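Tailspike protein (Siphovirus 9NA, PDB 3RIQ) probably binds Salmonella lipopolysaccharide as the phage's receptor and cleaves its O-antigen as an endorhamnosidase, working as a right-handed beta-helix trimer. Local coordinates at residues E436-R444 with S454-Q462. Numbering follows the deposited sequence.
Sequences ENAMTLSMR and SLVLTADCQ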
# COMPACT_ATOMS: atom_id res chain seq x y z
N GLU A 436 -20.89 -9.55 -24.01
CA GLU A 436 -22.27 -9.64 -24.52
C GLU A 436 -22.44 -8.87 -25.83
O GLU A 436 -21.67 -7.96 -26.12
CB GLU A 436 -23.28 -9.13 -23.47
CG GLU A 436 -23.48 -10.08 -22.29
CD GLU A 436 -24.24 -9.46 -21.13
OE1 GLU A 436 -24.89 -8.42 -21.30
OE2 GLU A 436 -24.20 -10.04 -20.03
N ASN A 437 -23.46 -9.23 -26.60
CA ASN A 437 -23.68 -8.59 -27.91
C ASN A 437 -24.16 -7.16 -27.85
O ASN A 437 -23.95 -6.41 -28.80
CB ASN A 437 -24.61 -9.42 -28.79
CG ASN A 437 -23.97 -10.72 -29.24
OD1 ASN A 437 -22.75 -10.80 -29.51
ND2 ASN A 437 -24.79 -11.76 -29.33
N ALA A 438 -24.77 -6.76 -26.74
CA ALA A 438 -25.18 -5.38 -26.56
C ALA A 438 -24.56 -4.85 -25.28
O ALA A 438 -24.33 -5.61 -24.35
CB ALA A 438 -26.71 -5.27 -26.50
N MET A 439 -24.30 -3.55 -25.24
CA MET A 439 -23.83 -2.92 -24.01
C MET A 439 -24.41 -1.53 -23.92
O MET A 439 -24.95 -1.01 -24.91
CB MET A 439 -22.29 -2.94 -23.91
CG MET A 439 -21.57 -1.91 -24.79
SD MET A 439 -19.76 -2.10 -24.62
CE MET A 439 -19.50 -1.64 -22.89
N THR A 440 -24.33 -0.94 -22.72
CA THR A 440 -25.09 0.26 -22.41
C THR A 440 -24.34 1.31 -21.61
O THR A 440 -23.45 0.97 -20.82
CB THR A 440 -26.38 -0.06 -21.62
OG1 THR A 440 -26.07 -0.92 -20.51
CG2 THR A 440 -27.46 -0.72 -22.50
N LEU A 441 -24.72 2.57 -21.82
CA LEU A 441 -24.52 3.65 -20.85
C LEU A 441 -25.88 3.98 -20.26
O LEU A 441 -26.81 4.35 -21.01
CB LEU A 441 -23.98 4.93 -21.54
CG LEU A 441 -24.19 6.25 -20.73
CD1 LEU A 441 -23.33 6.29 -19.50
CD2 LEU A 441 -23.91 7.46 -21.60
N SER A 442 -26.01 3.85 -18.93
CA SER A 442 -27.26 4.17 -18.24
C SER A 442 -26.99 5.28 -17.24
O SER A 442 -25.92 5.28 -16.59
CB SER A 442 -27.83 2.95 -17.52
OG SER A 442 -27.95 1.84 -18.37
N MET A 443 -27.94 6.21 -17.11
CA MET A 443 -27.82 7.31 -16.15
C MET A 443 -29.06 7.34 -15.28
O MET A 443 -30.18 7.37 -15.80
CB MET A 443 -27.59 8.66 -16.84
CG MET A 443 -26.42 8.59 -17.83
SD MET A 443 -26.19 9.96 -19.01
CE MET A 443 -26.57 11.28 -18.01
N ARG A 444 -28.83 7.28 -13.96
CA ARG A 444 -29.93 7.22 -12.96
C ARG A 444 -29.82 8.40 -11.97
O ARG A 444 -29.38 8.22 -10.81
CB ARG A 444 -29.97 5.85 -12.24
CG ARG A 444 -31.22 5.60 -11.36
CD ARG A 444 -31.29 4.16 -10.81
NE ARG A 444 -30.15 3.90 -9.92
CZ ARG A 444 -30.11 4.25 -8.63
NH1 ARG A 444 -31.19 4.79 -8.04
NH2 ARG A 444 -28.98 4.05 -7.94
N SER A 454 -32.93 7.17 -16.08
CA SER A 454 -33.63 8.19 -16.86
C SER A 454 -33.14 8.22 -18.32
O SER A 454 -33.82 8.75 -19.20
CB SER A 454 -33.44 9.57 -16.21
OG SER A 454 -34.25 9.69 -15.02
N LEU A 455 -31.98 7.62 -18.59
CA LEU A 455 -31.40 7.61 -19.94
C LEU A 455 -30.70 6.29 -20.16
O LEU A 455 -29.95 5.86 -19.27
CB LEU A 455 -30.40 8.77 -20.10
CG LEU A 455 -29.67 8.98 -21.44
CD1 LEU A 455 -29.22 10.44 -21.54
CD2 LEU A 455 -28.47 8.02 -21.62
N VAL A 456 -30.94 5.63 -21.29
CA VAL A 456 -30.14 4.48 -21.69
C VAL A 456 -29.70 4.64 -23.14
O VAL A 456 -30.54 4.86 -24.04
CB VAL A 456 -30.94 3.15 -21.58
CG1 VAL A 456 -30.06 2.00 -22.01
CG2 VAL A 456 -31.47 2.94 -20.14
N LEU A 457 -28.39 4.61 -23.36
CA LEU A 457 -27.78 4.61 -24.69
C LEU A 457 -27.22 3.20 -24.96
O LEU A 457 -26.41 2.72 -24.17
CB LEU A 457 -26.63 5.63 -24.72
CG LEU A 457 -25.78 5.77 -26.00
CD1 LEU A 457 -26.61 6.39 -27.16
CD2 LEU A 457 -24.50 6.57 -25.73
N THR A 458 -27.64 2.56 -26.04
CA THR A 458 -27.30 1.16 -26.29
C THR A 458 -26.52 1.01 -27.59
O THR A 458 -26.88 1.61 -28.62
CB THR A 458 -28.60 0.31 -26.42
OG1 THR A 458 -29.41 0.50 -25.25
CG2 THR A 458 -28.27 -1.17 -26.59
N ALA A 459 -25.45 0.22 -27.53
CA ALA A 459 -24.71 -0.25 -28.70
C ALA A 459 -25.06 -1.71 -28.85
O ALA A 459 -24.73 -2.50 -27.96
CB ALA A 459 -23.22 -0.13 -28.43
N ASP A 460 -25.73 -2.09 -29.95
CA ASP A 460 -26.18 -3.47 -30.08
C ASP A 460 -25.56 -4.09 -31.32
O ASP A 460 -25.95 -3.74 -32.44
CB ASP A 460 -27.72 -3.49 -30.15
CG ASP A 460 -28.30 -4.90 -30.23
OD1 ASP A 460 -29.46 -5.07 -29.79
OD2 ASP A 460 -27.62 -5.83 -30.72
N CYS A 461 -24.61 -5.01 -31.13
CA CYS A 461 -23.90 -5.62 -32.25
C CYS A 461 -24.71 -6.74 -32.85
O CYS A 461 -25.03 -7.72 -32.17
CB CYS A 461 -22.54 -6.15 -31.80
SG CYS A 461 -21.62 -6.95 -33.17
N GLN A 462 -25.07 -6.56 -34.12
CA GLN A 462 -25.88 -7.52 -34.87
C GLN A 462 -25.05 -8.50 -35.69
O GLN A 462 -25.50 -9.64 -35.93
CB GLN A 462 -26.88 -6.78 -35.77
CG GLN A 462 -27.95 -6.06 -34.99
CD GLN A 462 -28.85 -7.03 -34.27
OE1 GLN A 462 -29.58 -7.79 -34.89
NE2 GLN A 462 -28.78 -7.04 -32.94
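Leu441 and Leu457 meet through their beta carbons, Leu441 CB to Leu457 CB 4.2 Å, midway along the buried face of an antiparallel hairpin. Toward one end of this face Met443 runs alongside Leu455, its thioether sulfur SD resting 4.0 Å from Leu455 CD2 and as near to the other methyl; a bend at chi3 (39°) folds Met443 CE back over its own chain, leaving SD as the touching atom. Toward the other end Met439 lies more loosely beside Ala459, and Met443 of the third subunit packs on these last two residues.

The backbone between is paired regularly. Met439 with Ala459 and Leu441 with Leu457 each exchange two hydrogen bonds, the straightest being Leu457 N to Leu441 O at 2.8 Å (172°). At the classic beta bulge, where Ser454 and Leu455 both face Met443, Met443 N still donates to Leu455 O; the irregularity is that Met443 O has two donors, Ser454 N (2.8 Å) and, weakly, Leu455 N (3.3 Å).

The other face is more polar and partly exposed. With Thr440 CG2 anti to the carbonyl carbon, this methyl reaches both Val456 CG1 (3.8 Å) and Thr458 OG1 (3.6 Å). At the far end Asp460 OD2 takes Gln462 NE2 (2.8 Å) from above the carboxylate plane, while OD1 forms a long, weak ion pair with Lys474.

These strands open a five-stranded antiparallel sheet following the parallel beta-helix: 455-461 pairs onward with 470-479, whereas 438-444, outermost within its chain, pairs in parallel through Leu441 to Arg444 with the second subunit. The example illustrates a general division of labour: backbone bonds fix the pairing and carry the sheet between chains, while apolar side chains on one face probably supply packing within and between subunits.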